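Local coordinates for SusD-like protein BACOVA_02651 (PDB 5E75) that binds polysaccharide at the bacterial cell surface, probably capturing xyloglucan before it is transported into the periplasm for breakdown, at residues 29-34 with 83-88; 91-96 with 104-109; 110-115 with 175-180; 116-121 with 159-164; 182-187 with 215-220. All blocks are in the same frame, centred on the assembly; numbering follows the deposited sequence.

How the contacts relate
From the N terminus, contact 1 closes the first loop, setting the turn at 29-34 against helix 70-95. The same helix runs on to contact 2, a short hairpin closed with the start of helix 103-125. That helix then supplies one side of contacts 3 and 4. Contact 4 pairs it with helix 151-168 and is nested inside the longer loop that contact 3 closes at 175-180. Contact 5 follows in series and adds helix 205-221 to helix 180-195. Contacts 3 and 4 share a salt bridge from R114 to D161, and L162 of contact 4 packs on I186 and L187 of contact 5, tying helices 103-125, 151-168 and 180-195 to one another.

Contact 1 of 5, residues 29-34 with 83-88; sequences NRAWFD and VTMANS
M85 of helix 70-95 reaches across to A31 and R30, which lie in the turn that leads into the short helix 33-36; the contact belongs to the largely helical, TPR-like part of the SusD fold. Along helix 83-88, V83 comes first and faces another way, packing on Y121 of helix 103-125, while the carbonyl of T84 accepts a hydrogen bond from N137. M85 then supplies everything that crosses. With CG anti to the backbone N (chi1 -172°) and the next torsion also extended, its chain runs straight out to the sulfur, and a bend at chi3 (-63°) lays the terminal methyl alongside the turn. SD rests 3.8 Å from A31 CB. The methyl CE is as close to the backbone, 3.8 Å from A31 N, and ends 4.2 Å from R30 CG. The contact is thus a single thioether chain set against a small methyl and the start of a long arginine, with no hydrogen bond between the segments, and it is only partly buried. After M85, A86 turns its methyl to A113 and R117 on helix 103-125, and N87 uses its amide to hold I134 and N137. On the other segment the R30 guanidinium continues outward to a cation-pi contact with Y257. The turn that M85 touches is held locally as well: R30 N donates to N29 OD1 over 2.7 Å, approaching in the plane of the amide on a lone pair, with an N-H...O angle of 154°.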
# COMPACT_ATOMS: atom_id res chain seq x y z
N ASN A 29 -4.14 4.95 -13.91
CA ASN A 29 -3.08 4.05 -14.38
C ASN A 29 -1.82 4.80 -14.80
O ASN A 29 -0.84 4.82 -14.07
CB ASN A 29 -3.58 3.06 -15.45
CG ASN A 29 -4.51 3.67 -16.50
OD1 ASN A 29 -4.18 4.67 -17.15
ND2 ASN A 29 -5.65 3.02 -16.71
N ARG A 30 -1.85 5.45 -15.97
CA ARG A 30 -0.70 6.17 -16.46
C ARG A 30 -0.08 7.10 -15.42
O ARG A 30 1.14 7.19 -15.28
CB ARG A 30 -1.11 6.96 -17.71
CG ARG A 30 -0.00 7.74 -18.36
CD ARG A 30 -0.49 8.37 -19.66
NE ARG A 30 0.60 9.06 -20.34
CZ ARG A 30 0.58 9.42 -21.62
NH1 ARG A 30 -0.48 9.16 -22.38
NH2 ARG A 30 1.63 10.05 -22.14
N ALA A 31 -0.92 7.81 -14.67
CA ALA A 31 -0.43 8.74 -13.66
C ALA A 31 0.47 8.07 -12.61
O ALA A 31 1.44 8.68 -12.17
CB ALA A 31 -1.59 9.41 -12.99
N TRP A 32 0.14 6.83 -12.27
CA TRP A 32 0.80 6.08 -11.19
C TRP A 32 1.95 5.20 -11.69
O TRP A 32 2.68 4.61 -10.89
CB TRP A 32 -0.23 5.18 -10.49
CG TRP A 32 -1.25 5.94 -9.71
CD1 TRP A 32 -2.50 6.28 -10.13
CD2 TRP A 32 -1.11 6.46 -8.38
NE1 TRP A 32 -3.15 7.01 -9.15
CE2 TRP A 32 -2.32 7.12 -8.06
CE3 TRP A 32 -0.08 6.45 -7.44
CZ2 TRP A 32 -2.52 7.77 -6.83
CZ3 TRP A 32 -0.28 7.08 -6.23
CH2 TRP A 32 -1.49 7.72 -5.93
N PHE A 33 2.13 5.13 -13.00
CA PHE A 33 3.03 4.15 -13.60
C PHE A 33 4.47 4.24 -13.07
O PHE A 33 5.08 3.20 -12.77
CB PHE A 33 3.00 4.26 -15.13
CG PHE A 33 3.85 3.24 -15.82
CD1 PHE A 33 3.37 1.96 -16.08
CD2 PHE A 33 5.14 3.55 -16.19
CE1 PHE A 33 4.17 1.02 -16.70
CE2 PHE A 33 5.94 2.60 -16.81
CZ PHE A 33 5.45 1.34 -17.06
N ASP A 34 5.04 5.43 -12.93
CA ASP A 34 6.44 5.55 -12.54
C ASP A 34 6.65 5.01 -11.13
O ASP A 34 7.75 4.59 -10.80
CB ASP A 34 6.99 6.99 -12.61
CG ASP A 34 7.26 7.46 -14.01
OD1 ASP A 34 7.10 6.66 -14.96
OD2 ASP A 34 7.67 8.64 -14.15
N VAL A 83 0.17 14.25 -9.25
CA VAL A 83 -0.18 15.61 -8.90
C VAL A 83 -0.33 16.45 -10.15
O VAL A 83 -1.33 17.16 -10.30
CB VAL A 83 0.89 16.24 -7.97
CG1 VAL A 83 0.63 17.74 -7.77
CG2 VAL A 83 0.96 15.48 -6.63
N THR A 84 0.65 16.40 -11.05
CA THR A 84 0.58 17.27 -12.23
C THR A 84 -0.50 16.81 -13.20
O THR A 84 -1.15 17.66 -13.83
CB THR A 84 1.93 17.42 -12.91
OG1 THR A 84 2.38 16.16 -13.36
CG2 THR A 84 2.97 18.01 -11.97
N MET A 85 -0.74 15.51 -13.34
CA MET A 85 -1.90 15.09 -14.14
C MET A 85 -3.24 15.56 -13.55
O MET A 85 -4.15 15.98 -14.28
CB MET A 85 -1.95 13.57 -14.35
CG MET A 85 -3.06 13.20 -15.35
SD MET A 85 -3.25 11.46 -15.71
CE MET A 85 -1.68 11.11 -16.44
N ALA A 86 -3.38 15.46 -12.23
CA ALA A 86 -4.57 15.96 -11.55
C ALA A 86 -4.75 17.45 -11.87
O ALA A 86 -5.86 17.91 -12.19
CB ALA A 86 -4.45 15.74 -10.04
N ASN A 87 -3.67 18.21 -11.75
CA ASN A 87 -3.74 19.65 -12.04
C ASN A 87 -4.15 19.91 -13.49
O ASN A 87 -4.96 20.81 -13.77
CB ASN A 87 -2.40 20.32 -11.71
CG ASN A 87 -2.07 20.28 -10.24
OD1 ASN A 87 -2.94 20.01 -9.40
ND2 ASN A 87 -0.83 20.58 -9.92
N SER A 88 -3.64 19.11 -14.41
CA SER A 88 -3.99 19.26 -15.82
C SER A 88 -5.46 18.95 -16.06
O SER A 88 -6.13 19.66 -16.83
CB SER A 88 -3.12 18.37 -16.69
OG SER A 88 -1.79 18.85 -16.73

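Contact 2 of 5, residues 91-96 with 104-109; sequences NAVETQ and AAKTKA
V93, near the end of helix 70-95, sets one methyl against K106 and the other against A109, residues three apart and so nearly one turn apart on helix 103-125. CG1, anti to the backbone N (chi1 167°), takes the K106 side: it lies 3.7 Å from K106 CB and 3.9 Å from K106 CD. The two side chains cross obliquely, the lysine passing over the methyl with its aliphatic part. K106 CD also passes 4.1 Å from V93 O; beyond it the chain bends at chi3 (-97°), and CE and NZ lie farther from that carbonyl. CG2 points to the other side and meets A109 CB at 3.8 Å, methyl against methyl. No hydrogen bond links the segments, and the CA atoms of V93 and K106 come within 6.0 Å. This is the closed end of a helical hairpin, two consecutive helices joined by a short loop whose residues T97 and V101 touch K106. Around it, L20 and T24 of helix 17-24 cover A109, Y164 and N168 of helix 151-168 pack on T107, and V93 also leans on I110, one turn further along helix 103-125.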
# COMPACT_ATOMS: atom_id res chain seq x y z
N ASN A 91 -7.54 21.84 -14.83
CA ASN A 91 -7.44 22.92 -15.82
C ASN A 91 -8.28 22.62 -17.06
O ASN A 91 -8.95 23.50 -17.59
CB ASN A 91 -5.96 23.15 -16.21
CG ASN A 91 -5.78 24.17 -17.35
OD1 ASN A 91 -5.87 25.37 -17.12
ND2 ASN A 91 -5.50 23.68 -18.55
N ALA A 92 -8.23 21.38 -17.54
CA ALA A 92 -8.99 21.00 -18.74
C ALA A 92 -10.49 21.12 -18.53
O ALA A 92 -11.23 21.48 -19.46
CB ALA A 92 -8.63 19.59 -19.17
N VAL A 93 -10.96 20.81 -17.33
CA VAL A 93 -12.39 20.94 -17.02
C VAL A 93 -12.80 22.40 -17.20
O VAL A 93 -13.89 22.70 -17.72
CB VAL A 93 -12.70 20.47 -15.59
CG1 VAL A 93 -14.11 20.92 -15.17
CG2 VAL A 93 -12.54 18.95 -15.51
N GLU A 94 -11.91 23.30 -16.81
CA GLU A 94 -12.19 24.72 -16.81
C GLU A 94 -11.89 25.41 -18.14
O GLU A 94 -12.43 26.49 -18.39
CB GLU A 94 -11.44 25.39 -15.64
CG GLU A 94 -11.85 24.83 -14.27
CD GLU A 94 -10.85 25.13 -13.16
OE1 GLU A 94 -9.71 25.53 -13.46
OE2 GLU A 94 -11.22 24.94 -11.97
N THR A 95 -11.08 24.80 -19.01
CA THR A 95 -10.70 25.42 -20.30
C THR A 95 -11.02 24.63 -21.57
O THR A 95 -11.00 25.20 -22.67
CB THR A 95 -9.17 25.71 -20.35
OG1 THR A 95 -8.44 24.48 -20.45
CG2 THR A 95 -8.72 26.47 -19.12
N GLN A 96 -11.31 23.34 -21.45
CA GLN A 96 -11.43 22.48 -22.63
C GLN A 96 -12.77 21.76 -22.71
O GLN A 96 -12.90 20.80 -23.47
CB GLN A 96 -10.29 21.46 -22.67
CG GLN A 96 -8.91 22.09 -22.77
CD GLN A 96 -7.80 21.07 -22.78
OE1 GLN A 96 -8.05 19.87 -22.87
NE2 GLN A 96 -6.56 21.54 -22.68
N ALA A 104 -22.46 17.71 -13.40
CA ALA A 104 -22.18 16.46 -12.71
C ALA A 104 -20.85 15.89 -13.19
O ALA A 104 -20.03 15.47 -12.38
CB ALA A 104 -23.31 15.46 -12.95
N ALA A 105 -20.63 15.87 -14.49
CA ALA A 105 -19.41 15.29 -15.03
C ALA A 105 -18.19 16.16 -14.71
O ALA A 105 -17.11 15.64 -14.42
CB ALA A 105 -19.55 15.08 -16.50
N LYS A 106 -18.35 17.48 -14.75
CA LYS A 106 -17.24 18.37 -14.50
C LYS A 106 -16.76 18.25 -13.06
O LYS A 106 -15.55 18.13 -12.80
CB LYS A 106 -17.62 19.82 -14.84
CG LYS A 106 -17.71 20.06 -16.34
CD LYS A 106 -17.64 21.54 -16.68
CE LYS A 106 -18.98 22.11 -16.88
NZ LYS A 106 -18.84 23.55 -17.25
N THR A 107 -17.69 18.25 -12.13
CA THR A 107 -17.35 18.13 -10.72
C THR A 107 -16.85 16.74 -10.36
O THR A 107 -15.98 16.60 -9.51
CB THR A 107 -18.53 18.52 -9.80
OG1 THR A 107 -19.69 17.72 -10.09
CG2 THR A 107 -18.89 20.00 -9.98
N LYS A 108 -17.37 15.70 -11.02
CA LYS A 108 -16.85 14.35 -10.83
C LYS A 108 -15.39 14.29 -11.28
O LYS A 108 -14.54 13.69 -10.60
CB LYS A 108 -17.70 13.35 -11.60
CG LYS A 108 -17.19 11.92 -11.60
CD LYS A 108 -18.24 11.04 -12.25
CE LYS A 108 -17.66 9.74 -12.75
NZ LYS A 108 -16.57 9.91 -13.77
N ALA A 109 -15.07 14.90 -12.42
CA ALA A 109 -13.70 14.88 -12.92
C ALA A 109 -12.74 15.62 -11.99
O ALA A 109 -11.64 15.14 -11.70
CB ALA A 109 -13.64 15.48 -14.33

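Contact 3 of 5, residues 110-115 with 175-180; sequences IAEARL and KGRATS
E112 and R177 form the charged half of this contact, and L115 and A178 the apolar half. In the salt bridge R177 NH1 donates to E112 OE2 over 2.9 Å in a nearly straight bond of 166°. The carboxylate oxygen sits at the edge of the guanidinium, almost in its plane, and is met on its syn side; the two flat groups are turned 49° apart, and one nitrogen makes the bond. E112 OE1 lies farther from the same nitrogen, 3.3 Å from R177 NH1. R177 chi2 lies at an unusual -127°, and the bend folds the arginine back so that its CD is 3.2 Å from E112 OE2. Other hydrogen bonds hold both groups: R177 NH1 also reaches T24, NH2 reaches the E21 carbonyl, and Y28 OH joins E112 OE2 to the backbone N of A178. For a buried glutamate, this arrangement probably favours the charged form. The segment 175-180 is the loop leading from helix 151-168 to helix 180-195, so the contact ties this connection of the helical SusD fold to the middle of helix 103-125. Apolar packing is tight at its one point: L115 CD2 comes to 3.4 Å from A178 CB, closer than usual for two methyls, and L246 of strand 244-248 adjoins both residues. Beyond A178 the chain enters the next helix at the N-cap T179, whose OG1 makes weak hydrogen bonds to the backbone N atoms of W181 and A182.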
# COMPACT_ATOMS: atom_id res chain seq x y z
N ILE A 110 -13.15 16.79 -11.52
CA ILE A 110 -12.35 17.53 -10.56
C ILE A 110 -12.19 16.71 -9.29
O ILE A 110 -11.10 16.65 -8.71
CB ILE A 110 -12.96 18.91 -10.24
CG1 ILE A 110 -12.91 19.79 -11.50
CG2 ILE A 110 -12.19 19.60 -9.10
CD1 ILE A 110 -13.81 21.03 -11.41
N ALA A 111 -13.26 16.06 -8.86
CA ALA A 111 -13.21 15.25 -7.64
C ALA A 111 -12.26 14.06 -7.77
O ALA A 111 -11.53 13.74 -6.84
CB ALA A 111 -14.61 14.77 -7.24
N GLU A 112 -12.27 13.39 -8.93
CA GLU A 112 -11.35 12.27 -9.13
C GLU A 112 -9.91 12.77 -9.13
O GLU A 112 -9.03 12.14 -8.54
CB GLU A 112 -11.67 11.55 -10.43
CG GLU A 112 -12.98 10.80 -10.40
CD GLU A 112 -13.29 10.19 -11.75
OE1 GLU A 112 -13.55 10.94 -12.71
OE2 GLU A 112 -13.22 8.96 -11.88
N ALA A 113 -9.66 13.90 -9.80
CA ALA A 113 -8.33 14.50 -9.83
C ALA A 113 -7.88 14.84 -8.41
O ALA A 113 -6.77 14.50 -8.02
CB ALA A 113 -8.34 15.74 -10.70
N ARG A 114 -8.74 15.50 -7.63
CA ARG A 114 -8.35 15.91 -6.29
C ARG A 114 -8.19 14.70 -5.36
O ARG A 114 -7.31 14.70 -4.49
CB ARG A 114 -9.33 16.93 -5.73
CG ARG A 114 -9.31 18.23 -6.53
CD ARG A 114 -10.11 19.35 -5.88
NE ARG A 114 -9.47 19.85 -4.67
CZ ARG A 114 -9.89 20.91 -3.99
NH1 ARG A 114 -10.94 21.60 -4.40
NH2 ARG A 114 -9.23 21.28 -2.90
N LEU A 115 -8.98 13.66 -5.55
CA LEU A 115 -8.79 12.43 -4.78
C LEU A 115 -7.43 11.83 -5.04
O LEU A 115 -6.73 11.42 -4.10
CB LEU A 115 -9.89 11.41 -5.12
CG LEU A 115 -9.78 10.00 -4.51
CD1 LEU A 115 -9.74 10.07 -3.00
CD2 LEU A 115 -10.91 9.06 -4.96
N LYS A 175 -17.76 0.62 -12.57
CA LYS A 175 -16.78 -0.29 -12.00
C LYS A 175 -15.36 0.18 -12.29
O LYS A 175 -15.01 0.44 -13.43
CB LYS A 175 -17.02 -1.70 -12.55
CG LYS A 175 -16.36 -2.78 -11.75
CD LYS A 175 -16.99 -4.16 -12.00
CE LYS A 175 -16.38 -4.85 -13.20
NZ LYS A 175 -15.81 -6.18 -12.82
N GLY A 176 -14.54 0.32 -11.24
CA GLY A 176 -13.19 0.81 -11.36
C GLY A 176 -13.01 2.28 -11.04
O GLY A 176 -11.89 2.74 -10.88
N ARG A 177 -14.11 3.02 -10.94
CA ARG A 177 -14.05 4.44 -10.62
C ARG A 177 -14.35 4.71 -9.16
O ARG A 177 -15.06 3.95 -8.50
CB ARG A 177 -15.02 5.21 -11.52
CG ARG A 177 -14.62 5.18 -12.99
CD ARG A 177 -14.55 6.53 -13.55
NE ARG A 177 -14.04 6.51 -14.92
CZ ARG A 177 -13.23 7.43 -15.42
NH1 ARG A 177 -12.79 8.44 -14.69
NH2 ARG A 177 -12.84 7.32 -16.68
N ALA A 178 -13.83 5.82 -8.66
CA ALA A 178 -13.98 6.18 -7.26
C ALA A 178 -15.39 6.61 -6.90
O ALA A 178 -16.09 7.24 -7.69
CB ALA A 178 -13.02 7.29 -6.93
N THR A 179 -15.80 6.26 -5.69
CA THR A 179 -17.03 6.76 -5.10
C THR A 179 -16.72 7.66 -3.91
O THR A 179 -15.58 7.73 -3.43
CB THR A 179 -17.88 5.61 -4.57
OG1 THR A 179 -17.19 4.96 -3.50
CG2 THR A 179 -18.20 4.60 -5.68
N SER A 180 -17.74 8.32 -3.39
CA SER A 180 -17.56 9.10 -2.18
C SER A 180 -17.18 8.24 -0.97
O SER A 180 -16.54 8.74 -0.06
CB SER A 180 -18.79 9.93 -1.86
OG SER A 180 -19.95 9.13 -1.85

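Contact 4 of 5, residues 116-121 with 159-164; sequences MRACAY and INDLNY. With EDO (1,2-ethanediol), chain C.
R117 holds D161 side-on with two nitrogens, one for each carboxylate oxygen, and this pair with A118 makes the tight part of a near-antiparallel helix packing. The NE bond to D161 OD2 is 2.8 Å long at 173°, and the NH2 bond to D161 OD1 is 2.7 Å at 179°. Both oxygens are approached on their syn sides, and guanidinium and carboxylate are nearly coplanar. A bend in the arginine at chi3 (69°) turns its NE-NH2 edge to the acid. Beside the pair, A118 CB fits against D161 CB at 3.8 Å and L162 CG at 3.7 Å; so small a residue lets the CA atoms of A118 and D161 approach to 5.8 Å. D161 OD1 has a second arginine, R114, and R117 NH1 passes on to N87 OD1, so the buried charges are shared along a network. The looser side begins at C119, which hardly touches the other helix: its carbonyl O takes a hydrogen bond from O2 of a 1,2-ethanediol, 3.0 Å away, probably picked up from the crystallisation liquor and also held by R126. Within the TPR-like helical stack, helix 103-125 is backed by helix 70-95 through M116 on V82 and R117 on I90, while helix 151-168 is covered by helix 180-195, where I186 meets L162 and Y191 meets I159.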
# COMPACT_ATOMS: atom_id res chain seq x y z
N MET A 116 -7.03 11.75 -6.30
CA MET A 116 -5.74 11.17 -6.63
C MET A 116 -4.60 12.04 -6.14
O MET A 116 -3.61 11.53 -5.62
CB MET A 116 -5.60 10.89 -8.12
CG MET A 116 -6.55 9.83 -8.63
SD MET A 116 -6.28 8.26 -7.83
CE MET A 116 -7.41 7.22 -8.75
N ARG A 117 -4.74 13.36 -6.27
CA ARG A 117 -3.73 14.28 -5.76
C ARG A 117 -3.56 14.11 -4.25
O ARG A 117 -2.44 14.10 -3.74
CB ARG A 117 -4.13 15.71 -6.12
CG ARG A 117 -3.08 16.76 -5.79
CD ARG A 117 -3.39 18.11 -6.39
NE ARG A 117 -4.54 18.75 -5.79
CZ ARG A 117 -5.08 19.88 -6.24
NH1 ARG A 117 -4.57 20.50 -7.31
NH2 ARG A 117 -6.11 20.39 -5.62
N ALA A 118 -4.67 13.95 -3.55
CA ALA A 118 -4.64 13.72 -2.11
C ALA A 118 -3.92 12.43 -1.78
O ALA A 118 -3.09 12.39 -0.88
CB ALA A 118 -6.06 13.69 -1.53
N CYS A 119 -4.23 11.36 -2.50
CA CYS A 119 -3.54 10.11 -2.26
C CYS A 119 -2.04 10.21 -2.49
O CYS A 119 -1.26 9.67 -1.70
CB CYS A 119 -4.12 8.99 -3.11
SG CYS A 119 -5.81 8.46 -2.65
N ALA A 120 -1.63 10.84 -3.57
CA ALA A 120 -0.22 11.02 -3.85
C ALA A 120 0.48 11.78 -2.74
O ALA A 120 1.53 11.36 -2.27
CB ALA A 120 -0.04 11.70 -5.20
N TYR A 121 -0.10 12.90 -2.30
CA TYR A 121 0.51 13.67 -1.23
C TYR A 121 0.51 12.90 0.08
O TYR A 121 1.44 13.03 0.86
CB TYR A 121 -0.13 15.06 -1.08
CG TYR A 121 0.44 16.09 -2.02
CD1 TYR A 121 1.78 16.42 -1.97
CD2 TYR A 121 -0.34 16.71 -2.99
CE1 TYR A 121 2.33 17.34 -2.83
CE2 TYR A 121 0.20 17.65 -3.85
CZ TYR A 121 1.54 17.96 -3.78
OH TYR A 121 2.08 18.89 -4.65
N ILE A 159 -6.52 17.12 3.19
CA ILE A 159 -7.87 17.21 3.72
C ILE A 159 -8.79 18.04 2.81
O ILE A 159 -9.94 17.65 2.53
CB ILE A 159 -7.86 17.77 5.17
CG1 ILE A 159 -7.28 16.72 6.14
CG2 ILE A 159 -9.26 18.18 5.63
CD1 ILE A 159 -6.85 17.30 7.48
N ASN A 160 -8.29 19.16 2.32
CA ASN A 160 -9.11 20.00 1.45
C ASN A 160 -9.50 19.27 0.17
O ASN A 160 -10.65 19.34 -0.28
CB ASN A 160 -8.36 21.29 1.08
CG ASN A 160 -8.22 22.26 2.24
OD1 ASN A 160 -8.80 22.07 3.32
ND2 ASN A 160 -7.41 23.30 2.03
N ASP A 161 -8.55 18.55 -0.41
CA ASP A 161 -8.80 17.78 -1.62
C ASP A 161 -9.83 16.67 -1.34
O ASP A 161 -10.77 16.47 -2.12
CB ASP A 161 -7.52 17.12 -2.15
CG ASP A 161 -6.70 18.03 -3.04
OD1 ASP A 161 -7.16 19.14 -3.41
OD2 ASP A 161 -5.58 17.63 -3.40
N LEU A 162 -9.65 15.96 -0.24
CA LEU A 162 -10.60 14.91 0.11
C LEU A 162 -12.00 15.45 0.41
O LEU A 162 -12.99 14.80 0.07
CB LEU A 162 -10.06 14.08 1.27
CG LEU A 162 -8.84 13.24 0.90
CD1 LEU A 162 -8.19 12.66 2.14
CD2 LEU A 162 -9.21 12.13 -0.06
N ASN A 163 -12.09 16.61 1.04
CA ASN A 163 -13.40 17.23 1.31
C ASN A 163 -14.14 17.45 0.00
O ASN A 163 -15.32 17.14 -0.09
CB ASN A 163 -13.27 18.56 2.06
CG ASN A 163 -12.93 18.40 3.53
OD1 ASN A 163 -13.15 17.35 4.12
ND2 ASN A 163 -12.42 19.47 4.13
N TYR A 164 -13.45 17.97 -1.00
CA TYR A 164 -14.09 18.21 -2.28
C TYR A 164 -14.56 16.89 -2.87
O TYR A 164 -15.67 16.79 -3.40
CB TYR A 164 -13.16 18.93 -3.26
CG TYR A 164 -13.86 19.31 -4.55
CD1 TYR A 164 -13.98 18.40 -5.60
CD2 TYR A 164 -14.42 20.58 -4.72
CE1 TYR A 164 -14.64 18.73 -6.78
CE2 TYR A 164 -15.07 20.92 -5.91
CZ TYR A 164 -15.17 19.99 -6.92
OH TYR A 164 -15.81 20.27 -8.10
C1 EDO C . -3.98 6.21 1.30
O1 EDO C . -3.24 5.32 2.13
C2 EDO C . -3.22 6.50 0.01
O2 EDO C . -2.29 7.57 0.18

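Contact 5 of 5, residues 182-187 with 215-220; sequences AAKGIL and ASDVCE
K184, V218 and D217 carry most of this packing between helix 180-195 and helix 205-221, consecutive helices of the TPR-like SusD fold whose segments run in opposed but clearly inclined directions, 137° apart, with axes 8.7 Å apart at closest approach. K184 gives up the most surface. Its chain is fully extended beyond CG and spans the gap, so NZ forms a salt bridge to D217 OD2 at 2.7 Å. The ammonium meets the oxygen on the syn side, 26° out of the carboxylate plane. D217 CG is anti to its backbone N (chi1 -171°), which directs the acid across to the lysine, and K184 CE also lies close, 3.3 Å from D217 OD2. V218 forms the apolar base beneath this pair: its CG2 methyl touches K184 CB at 3.7 Å and approaches the G185 backbone N at 3.9 Å. G185 has no side chain to hold the helices apart, and its CA lies 5.8 Å from that of A215. The contact is only partly buried: the valine lies inside, while lysine and aspartate are part exposed near the surface. W181 flanks D217 and V218 from the same helix as K184, and Y214 packs on the lysine. The carboxylate has a second hold: while OD2 takes the lysine, D217 OD1 accepts a hydrogen bond from N221 ND2.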
# COMPACT_ATOMS: atom_id res chain seq x y z
N ALA A 182 -14.95 5.85 -1.05
CA ALA A 182 -13.50 5.81 -1.11
C ALA A 182 -12.89 7.08 -0.51
O ALA A 182 -11.95 7.02 0.27
CB ALA A 182 -13.03 5.63 -2.54
N ALA A 183 -13.43 8.24 -0.88
CA ALA A 183 -12.93 9.50 -0.35
C ALA A 183 -13.10 9.58 1.17
O ALA A 183 -12.21 10.02 1.87
CB ALA A 183 -13.62 10.69 -1.03
N LYS A 184 -14.25 9.14 1.67
CA LYS A 184 -14.48 9.15 3.11
C LYS A 184 -13.51 8.20 3.83
O LYS A 184 -13.02 8.51 4.91
CB LYS A 184 -15.92 8.75 3.43
CG LYS A 184 -16.97 9.75 3.02
CD LYS A 184 -18.39 9.27 3.30
CE LYS A 184 -19.41 10.36 2.96
NZ LYS A 184 -20.82 9.88 3.09
N GLY A 185 -13.24 7.04 3.23
CA GLY A 185 -12.32 6.08 3.82
C GLY A 185 -10.90 6.60 3.91
O GLY A 185 -10.23 6.45 4.94
N ILE A 186 -10.42 7.23 2.84
CA ILE A 186 -9.09 7.84 2.87
C ILE A 186 -9.06 8.97 3.90
O ILE A 186 -8.11 9.10 4.66
CB ILE A 186 -8.64 8.36 1.48
CG1 ILE A 186 -8.62 7.23 0.44
CG2 ILE A 186 -7.27 9.04 1.56
CD1 ILE A 186 -7.50 6.29 0.53
N LEU A 187 -10.10 9.79 3.93
CA LEU A 187 -10.15 10.90 4.87
C LEU A 187 -10.11 10.43 6.33
O LEU A 187 -9.43 11.03 7.16
CB LEU A 187 -11.37 11.78 4.57
CG LEU A 187 -11.51 13.07 5.38
CD1 LEU A 187 -10.27 13.93 5.27
CD2 LEU A 187 -12.72 13.82 4.84
N ALA A 215 -15.11 6.98 9.10
CA ALA A 215 -14.97 5.54 8.97
C ALA A 215 -16.29 4.82 9.29
O ALA A 215 -16.68 3.89 8.60
CB ALA A 215 -13.84 5.01 9.85
N SER A 216 -16.99 5.28 10.33
CA SER A 216 -18.25 4.63 10.71
C SER A 216 -19.28 4.77 9.60
O SER A 216 -20.04 3.85 9.33
CB SER A 216 -18.80 5.17 12.03
OG SER A 216 -19.15 6.52 11.93
N ASP A 217 -19.30 5.93 8.94
CA ASP A 217 -20.24 6.14 7.83
C ASP A 217 -20.00 5.07 6.74
O ASP A 217 -20.92 4.40 6.29
CB ASP A 217 -20.06 7.57 7.31
CG ASP A 217 -21.12 7.98 6.30
OD1 ASP A 217 -22.20 7.36 6.24
OD2 ASP A 217 -20.85 8.96 5.58
N VAL A 218 -18.74 4.88 6.35
CA VAL A 218 -18.42 3.86 5.36
C VAL A 218 -18.80 2.45 5.84
O VAL A 218 -19.46 1.69 5.13
CB VAL A 218 -16.93 3.90 4.98
CG1 VAL A 218 -16.59 2.80 3.98
CG2 VAL A 218 -16.55 5.26 4.41
N CYS A 219 -18.38 2.11 7.05
CA CYS A 219 -18.61 0.78 7.57
C CYS A 219 -20.09 0.46 7.71
O CYS A 219 -20.54 -0.63 7.34
CB CYS A 219 -17.92 0.62 8.93
SG CYS A 219 -16.11 0.67 8.85
N GLU A 220 -20.84 1.39 8.29
CA GLU A 220 -22.25 1.15 8.60
C GLU A 220 -23.21 1.40 7.44
O GLU A 220 -24.23 0.71 7.36
CB GLU A 220 -22.70 2.03 9.77
CG GLU A 220 -21.91 1.87 11.06
CD GLU A 220 -22.21 0.61 11.87
OE1 GLU A 220 -22.87 -0.33 11.36
OE2 GLU A 220 -21.74 0.58 13.02